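Local coordinates for protein fatty acid CoA ligase (Marinactinospora thermotolerans, PDB 6SQ8) that belongs to the ANL superfamily of AMP-binding enzymes and holds adenosine monophosphate in its pocket, at residues Glu348-Ser353 / Trp375-Asp380; Leu392-Gln397 / Asn406-Arg411. All coordinates share one frame; numbering follows the deposited sequence.

Interactions 1 and 2, with centres about 16 Å apart, follow each other along the chain and meet at the ribose end of the AMP pocket. The corner at G379 and D380, which ends interaction 1, lies against the end of strand 390-395 from interaction 2: G379 O and L396 N are 2.9 Å apart, probably a hydrogen bond, and L392 packs on V349 and D380. D380 OD1 and R395 NH1 form a long, weak ion pair, though the modelled place of NH1 is doubtful. D380 from interaction 1 and R395 and R410 from interaction 2 all belong to the AMP site. The side chains of D380 and R395 each lie about 8 Å from the bound 1-ethanoyl-9H-pyrido[3,4-b]indole-3-carboxylic acid.

Interaction 1: residues Glu348-Ser353 / Trp375-Asp380; sequences EVWVRS and WLRTGD. With AMP (adenosine monophosphate), chain G.
R377 lies across the W350 indole and ends against E348. Its CB sits over the six-membered ring of W350, 3.6 Å from the centroid, in a CH-pi contact. With CG anti to the backbone N (chi1 -169°) and the chain extended to NE, the side chain then runs along the indole, CG 3.6 Å from W350 CZ2, and carries the guanidinium to E348. At the tip E348 OE1 stands over the guanidinium face, 3.2 Å from R377 NE; this salt bridge rests on charge alone, since no N-H points at the oxygen. R352 makes a similar contact farther along: its CB lies 3.7 Å from the centroid of the W375 six-membered ring, over the face, while its guanidinium is also salt-bridged to E330. Beneath these side chains V351 and L376 form an antiparallel hydrogen-bonded pair. V349 O is gripped twice, by T378 N and by T378 OG1 (2.7 Å). T378 OG1 in turn accepts from D380 N (3.0 Å), an ST turn that carries the chain round G379. D380 OD1 then takes a 2.6 Å bond from AMP O2', as expected of the aspartate in the Thr-Gly-Asp motif of ANL enzymes.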
loop_
_atom_site.group_PDB
_atom_site.type_symbol
_atom_site.label_atom_id
_atom_site.label_comp_id
_atom_site.label_asym_id
_atom_site.label_seq_id
_atom_site.Cartn_x
_atom_site.Cartn_y
_atom_site.Cartn_z
ATOM N N GLU A 348 -11.284 0.799 18.377
ATOM C CA GLU A 348 -9.988 0.811 17.721
ATOM C C GLU A 348 -9.573 -0.614 17.358
ATOM O O GLU A 348 -9.683 -1.524 18.170
ATOM C CB GLU A 348 -8.898 1.384 18.617
ATOM C CG GLU A 348 -9.069 2.842 18.951
ATOM C CD GLU A 348 -7.973 3.369 19.860
ATOM O OE1 GLU A 348 -6.793 3.243 19.473
ATOM O OE2 GLU A 348 -8.303 3.873 20.950
ATOM N N VAL A 349 -9.069 -0.770 16.128
ATOM C CA VAL A 349 -8.599 -2.034 15.602
ATOM C C VAL A 349 -7.148 -2.223 16.057
ATOM O O VAL A 349 -6.284 -1.387 15.778
ATOM C CB VAL A 349 -8.739 -2.059 14.070
ATOM C CG1 VAL A 349 -8.179 -3.333 13.462
ATOM C CG2 VAL A 349 -10.190 -1.839 13.637
ATOM N N TRP A 350 -6.909 -3.299 16.811
ATOM C CA TRP A 350 -5.579 -3.701 17.251
ATOM C C TRP A 350 -5.254 -5.057 16.639
ATOM O O TRP A 350 -6.135 -5.910 16.498
ATOM C CB TRP A 350 -5.477 -3.776 18.775
ATOM C CG TRP A 350 -5.528 -2.455 19.467
ATOM C CD1 TRP A 350 -6.623 -1.661 19.599
ATOM C CD2 TRP A 350 -4.461 -1.781 20.152
ATOM N NE1 TRP A 350 -6.309 -0.539 20.318
ATOM C CE2 TRP A 350 -4.989 -0.580 20.665
ATOM C CE3 TRP A 350 -3.115 -2.067 20.388
ATOM C CZ2 TRP A 350 -4.228 0.336 21.384
ATOM C CZ3 TRP A 350 -2.357 -1.171 21.116
ATOM C CH2 TRP A 350 -2.912 0.010 21.613
ATOM N N VAL A 351 -3.971 -5.242 16.324
ATOM C CA VAL A 351 -3.512 -6.347 15.535
ATOM C C VAL A 351 -2.272 -6.957 16.204
ATOM O O VAL A 351 -1.429 -6.239 16.710
ATOM C CB VAL A 351 -3.245 -5.862 14.097
ATOM C CG1 VAL A 351 -2.253 -6.737 13.350
ATOM C CG2 VAL A 351 -4.536 -5.725 13.311
ATOM N N ARG A 352 -2.205 -8.292 16.225
ATOM C CA ARG A 352 -1.031 -9.069 16.612
ATOM C C ARG A 352 -0.809 -10.111 15.515
ATOM O O ARG A 352 -1.711 -10.878 15.203
ATOM C CB ARG A 352 -1.234 -9.684 18.006
ATOM C CG ARG A 352 -0.137 -10.648 18.467
ATOM C CD ARG A 352 -0.107 -10.946 19.966
ATOM N NE ARG A 352 -1.247 -11.718 20.471
ATOM C CZ ARG A 352 -1.407 -12.163 21.728
ATOM N NH1 ARG A 352 -0.578 -11.787 22.694
ATOM N NH2 ARG A 352 -2.401 -12.994 22.009
ATOM N N SER A 353 0.384 -10.109 14.915
ATOM C CA SER A 353 0.701 -11.033 13.822
ATOM C C SER A 353 2.209 -11.124 13.619
ATOM O O SER A 353 2.943 -10.205 13.977
ATOM C CB SER A 353 0.018 -10.625 12.535
ATOM O OG SER A 353 0.865 -9.801 11.741
ATOM N N TRP A 375 0.725 -6.141 20.678
ATOM C CA TRP A 375 -0.419 -5.654 19.900
ATOM C C TRP A 375 -0.074 -4.301 19.296
ATOM O O TRP A 375 0.507 -3.457 19.966
ATOM C CB TRP A 375 -1.685 -5.559 20.763
ATOM C CG TRP A 375 -2.229 -6.901 21.148
ATOM C CD1 TRP A 375 -1.858 -7.660 22.218
ATOM C CD2 TRP A 375 -3.222 -7.665 20.441
ATOM N NE1 TRP A 375 -2.546 -8.843 22.221
ATOM C CE2 TRP A 375 -3.403 -8.868 21.154
ATOM C CE3 TRP A 375 -3.988 -7.447 19.292
ATOM C CZ2 TRP A 375 -4.318 -9.841 20.753
ATOM C CZ3 TRP A 375 -4.886 -8.409 18.898
ATOM C CH2 TRP A 375 -5.048 -9.591 19.616
ATOM N N LEU A 376 -0.459 -4.123 18.032
ATOM C CA LEU A 376 -0.275 -2.878 17.289
ATOM C C LEU A 376 -1.619 -2.156 17.137
ATOM O O LEU A 376 -2.618 -2.751 16.786
ATOM C CB LEU A 376 0.339 -3.215 15.929
ATOM C CG LEU A 376 0.294 -2.097 14.893
ATOM C CD1 LEU A 376 1.100 -0.920 15.364
ATOM C CD2 LEU A 376 0.824 -2.573 13.557
ATOM N N ARG A 377 -1.612 -0.867 17.473
ATOM C CA ARG A 377 -2.701 0.091 17.250
ATOM C C ARG A 377 -2.630 0.535 15.782
ATOM O O ARG A 377 -1.772 1.320 15.405
ATOM C CB ARG A 377 -2.492 1.256 18.227
ATOM C CG ARG A 377 -3.608 2.278 18.390
ATOM C CD ARG A 377 -3.007 3.416 19.217
ATOM N NE ARG A 377 -3.841 4.598 19.451
ATOM C CZ ARG A 377 -4.450 4.909 20.606
ATOM N NH1 ARG A 377 -4.383 4.100 21.650
ATOM N NH2 ARG A 377 -5.151 6.026 20.706
ATOM N N THR A 378 -3.541 0.022 14.959
ATOM C CA THR A 378 -3.561 0.307 13.534
ATOM C C THR A 378 -3.783 1.796 13.281
ATOM O O THR A 378 -3.228 2.337 12.345
ATOM C CB THR A 378 -4.655 -0.478 12.805
ATOM O OG1 THR A 378 -5.911 -0.112 13.383
ATOM C CG2 THR A 378 -4.440 -1.978 12.868
ATOM N N GLY A 379 -4.624 2.427 14.105
ATOM C CA GLY A 379 -5.068 3.804 13.859
ATOM C C GLY A 379 -6.442 3.868 13.200
ATOM O O GLY A 379 -6.954 4.945 12.939
ATOM N N ASP A 380 -7.015 2.685 12.916
ATOM C CA ASP A 380 -8.317 2.547 12.334
ATOM C C ASP A 380 -9.309 2.181 13.431
ATOM O O ASP A 380 -8.936 1.637 14.478
ATOM C CB ASP A 380 -8.343 1.470 11.258
ATOM C CG ASP A 380 -7.546 1.855 10.036
ATOM O OD1 ASP A 380 -7.711 3.036 9.585
ATOM O OD2 ASP A 380 -6.739 0.983 9.547
HETATM P P AMP G . -0.669 4.020 6.022
HETATM O O1P AMP G . 0.134 2.756 5.917
HETATM O O2P AMP G . -0.708 4.639 7.426
HETATM O O3P AMP G . -0.292 4.984 4.918
HETATM O "O5'" AMP G . -2.188 3.518 5.658
HETATM C "C5'" AMP G . -3.058 2.736 6.501
HETATM C "C4'" AMP G . -4.511 3.195 6.427
HETATM O "O4'" AMP G . -5.037 3.174 5.108
HETATM C "C3'" AMP G . -5.425 2.281 7.193
HETATM O "O3'" AMP G . -5.496 2.826 8.480
HETATM C "C2'" AMP G . -6.770 2.270 6.470
HETATM O "O2'" AMP G . -7.793 3.172 6.952
HETATM C "C1'" AMP G . -6.378 2.660 5.054
HETATM N N9 AMP G . -6.485 1.458 4.186
HETATM C C8 AMP G . -5.482 0.717 3.659
HETATM N N7 AMP G . -5.985 -0.308 2.920
HETATM C C5 AMP G . -7.333 -0.224 2.981
HETATM C C6 AMP G . -8.486 -0.987 2.442
HETATM N N6 AMP G . -8.306 -2.057 1.660
HETATM N N1 AMP G . -9.722 -0.554 2.754
HETATM C C2 AMP G . -9.919 0.539 3.544
HETATM N N3 AMP G . -8.927 1.284 4.081
HETATM C C4 AMP G . -7.648 0.949 3.825
HETATM O O HOH W 1 -6.479 2.285 16.527
#

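Interaction 2: residues Leu392-Gln397 / Asn406-Arg411. With AMP (adenosine monophosphate), chain G.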
loop_
_atom_site.group_PDB
_atom_site.type_symbol
_atom_site.label_atom_id
_atom_site.label_comp_id
_atom_site.label_asym_id
_atom_site.label_seq_id
_atom_site.Cartn_x
_atom_site.Cartn_y
_atom_site.Cartn_z
ATOM N N LEU A 392 -14.373 -1.300 8.514
ATOM C CA LEU A 392 -13.750 -0.093 8.999
ATOM C C LEU A 392 -14.730 1.072 8.850
ATOM O O LEU A 392 -15.183 1.333 7.747
ATOM C CB LEU A 392 -12.486 0.199 8.190
ATOM C CG LEU A 392 -11.396 -0.878 8.268
ATOM C CD1 LEU A 392 -10.162 -0.463 7.478
ATOM C CD2 LEU A 392 -11.018 -1.223 9.707
ATOM N N THR A 393 -14.968 1.804 9.951
ATOM C CA THR A 393 -15.831 2.960 9.949
ATOM C C THR A 393 -15.041 4.264 9.811
ATOM O O THR A 393 -15.629 5.271 9.408
ATOM C CB THR A 393 -16.697 2.994 11.211
ATOM O OG1 THR A 393 -15.847 3.209 12.344
ATOM C CG2 THR A 393 -17.542 1.744 11.341
ATOM N N ASP A 394 -13.746 4.256 10.141
ATOM C CA ASP A 394 -12.954 5.486 10.076
ATOM C C ASP A 394 -11.488 5.263 10.474
ATOM O O ASP A 394 -11.149 4.411 11.267
ATOM C CB ASP A 394 -13.499 6.562 11.024
ATOM C CG ASP A 394 -14.021 7.818 10.343
ATOM O OD1 ASP A 394 -13.518 8.148 9.251
ATOM O OD2 ASP A 394 -14.918 8.456 10.918
ATOM N N ARG A 395 -10.631 6.110 9.923
ATOM C CA ARG A 395 -9.358 6.502 10.534
ATOM C C ARG A 395 -9.694 7.250 11.838
ATOM O O ARG A 395 -10.617 8.043 11.873
ATOM C CB ARG A 395 -8.642 7.368 9.486
ATOM C CG ARG A 395 -7.126 7.308 9.436
ATOM C CD ARG A 395 -6.464 5.958 9.633
ATOM N NE ARG A 395 -5.095 6.189 10.083
ATOM C CZ ARG A 395 -4.152 5.255 10.168
ATOM N NH1 ARG A 395 -4.461 3.990 9.953
ATOM N NH2 ARG A 395 -2.907 5.584 10.467
ATOM N N LEU A 396 -8.947 6.988 12.903
ATOM C CA LEU A 396 -9.222 7.552 14.244
ATOM C C LEU A 396 -9.218 9.096 14.217
ATOM O O LEU A 396 -10.006 9.732 14.890
ATOM C CB LEU A 396 -8.150 7.005 15.193
ATOM C CG LEU A 396 -8.371 7.206 16.693
ATOM C CD1 LEU A 396 -9.770 6.806 17.118
ATOM C CD2 LEU A 396 -7.355 6.405 17.507
ATOM N N GLN A 397 -8.323 9.692 13.427
ATOM C CA GLN A 397 -8.220 11.147 13.288
ATOM C C GLN A 397 -9.420 11.751 12.514
ATOM O O GLN A 397 -9.596 12.964 12.524
ATOM C CB GLN A 397 -6.887 11.502 12.614
ATOM N N ASN A 406 -20.295 9.750 18.197
ATOM C CA ASN A 406 -19.359 9.524 17.113
ATOM C C ASN A 406 -20.102 9.455 15.774
ATOM O O ASN A 406 -20.929 8.574 15.561
ATOM C CB ASN A 406 -18.517 8.248 17.298
ATOM C CG ASN A 406 -17.373 8.440 18.262
ATOM O OD1 ASN A 406 -17.093 9.563 18.692
ATOM N ND2 ASN A 406 -16.659 7.365 18.539
ATOM N N VAL A 407 -19.752 10.371 14.875
ATOM C CA VAL A 407 -20.174 10.288 13.494
ATOM C C VAL A 407 -18.983 9.785 12.680
ATOM O O VAL A 407 -17.959 10.456 12.577
ATOM C CB VAL A 407 -20.671 11.658 12.995
ATOM C CG1 VAL A 407 -20.714 11.751 11.476
ATOM C CG2 VAL A 407 -22.035 11.993 13.580
ATOM N N TYR A 408 -19.112 8.591 12.106
ATOM C CA TYR A 408 -18.003 8.007 11.359
ATOM C C TYR A 408 -18.111 8.488 9.920
ATOM O O TYR A 408 -19.111 8.244 9.256
ATOM C CB TYR A 408 -18.004 6.490 11.492
ATOM C CG TYR A 408 -17.871 6.037 12.925
ATOM C CD1 TYR A 408 -16.705 6.257 13.637
ATOM C CD2 TYR A 408 -18.946 5.468 13.597
ATOM C CE1 TYR A 408 -16.594 5.889 14.971
ATOM C CE2 TYR A 408 -18.847 5.084 14.922
ATOM C CZ TYR A 408 -17.667 5.294 15.613
ATOM O OH TYR A 408 -17.587 4.907 16.914
ATOM N N SER A 409 -17.097 9.220 9.471
ATOM C CA SER A 409 -17.165 9.882 8.182
ATOM C C SER A 409 -17.352 8.875 7.034
ATOM O O SER A 409 -17.981 9.217 6.054
ATOM C CB SER A 409 -15.973 10.754 7.952
ATOM O OG SER A 409 -14.789 10.034 8.217
ATOM N N ARG A 410 -16.820 7.652 7.154
ATOM C CA ARG A 410 -16.912 6.692 6.046
ATOM C C ARG A 410 -18.360 6.207 5.886
ATOM O O ARG A 410 -18.800 5.982 4.774
ATOM C CB ARG A 410 -15.919 5.533 6.196
ATOM C CG ARG A 410 -14.491 5.936 5.866
ATOM C CD ARG A 410 -13.541 4.786 5.591
ATOM N NE ARG A 410 -12.196 5.087 6.093
ATOM C CZ ARG A 410 -11.245 4.184 6.274
ATOM N NH1 ARG A 410 -11.452 2.939 5.883
ATOM N NH2 ARG A 410 -10.099 4.511 6.832
ATOM N N ARG A 411 -19.105 6.087 6.986
ATOM C CA ARG A 411 -20.506 5.696 6.922
ATOM C C ARG A 411 -21.283 6.753 6.125
ATOM O O ARG A 411 -22.152 6.401 5.335
ATOM C CB ARG A 411 -21.138 5.491 8.311
ATOM C CG ARG A 411 -20.637 4.271 9.074
ATOM C CD ARG A 411 -21.626 3.336 9.777
ATOM N NE ARG A 411 -22.835 3.928 10.352
ATOM C CZ ARG A 411 -23.018 4.253 11.638
ATOM N NH1 ARG A 411 -22.084 4.009 12.546
ATOM N NH2 ARG A 411 -24.167 4.788 12.023
HETATM P P AMP G . -0.669 4.020 6.022
HETATM O O1P AMP G . 0.134 2.756 5.917
HETATM O O2P AMP G . -0.708 4.639 7.426
HETATM O O3P AMP G . -0.292 4.984 4.918
HETATM O "O5'" AMP G . -2.188 3.518 5.658
HETATM C "C5'" AMP G . -3.058 2.736 6.501
HETATM C "C4'" AMP G . -4.511 3.195 6.427
HETATM O "O4'" AMP G . -5.037 3.174 5.108
HETATM C "C3'" AMP G . -5.425 2.281 7.193
HETATM O "O3'" AMP G . -5.496 2.826 8.480
HETATM C "C2'" AMP G . -6.770 2.270 6.470
HETATM O "O2'" AMP G . -7.793 3.172 6.952
HETATM C "C1'" AMP G . -6.378 2.660 5.054
HETATM N N9 AMP G . -6.485 1.458 4.186
HETATM C C8 AMP G . -5.482 0.717 3.659
HETATM N N7 AMP G . -5.985 -0.308 2.920
HETATM C C5 AMP G . -7.333 -0.224 2.981
HETATM C C6 AMP G . -8.486 -0.987 2.442
HETATM N N6 AMP G . -8.306 -2.057 1.660
HETATM N N1 AMP G . -9.722 -0.554 2.754
HETATM C C2 AMP G . -9.919 0.539 3.544
HETATM N N3 AMP G . -8.927 1.284 4.081
HETATM C C4 AMP G . -7.648 0.949 3.825
#
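Two torsions set the contact of T393 and R410 with their partners. T393 OG1 stands between its own backbone N and carbonyl carbon (chi1 67°), which lays it over one face of the Y408 ring, 3.4 Å from CD1. R410 CG is turned anti to the carbonyl carbon (chi1 -75°), and a bend at chi3 steers the guanidinium past strand 390-395 toward the AMP ribose. T393 and D394 form a classic beta bulge opposite V381. The sequence here resembles the hinge motif joining the large and small domains of ANL enzymes. The bulge meets the start of helix 409-418, where Y408 holds the N-cap position.

D394 brings its carboxylate to the first turn of that helix: OD2 accepts from S409 N at 2.7 Å, the donor lying 41° out of the carboxylate plane. The partial positive charge at the helix N-terminus would probably favour the carboxylate. The same OD2 lies at the edge of the Y408 ring. On the far side of Y408, its OH accepts from N406 ND2 (3.1 Å), with the hydroxyl oxygen in the plane of the amide, which ties down the hydroxyl end of the ring. T393 O packs against R410 CB, 3.2 Å away, and receives a weak bond from R410 N.

Farther out, R410 and L392 lie side by side and point the same way, L392 CB being 3.7 Å from R410 NH1. D394 CA covers one face of the R410 guanidinium. AMP O2' lies at the edge of that group and in its plane, where R410 NH2 donates to it over 2.7 Å.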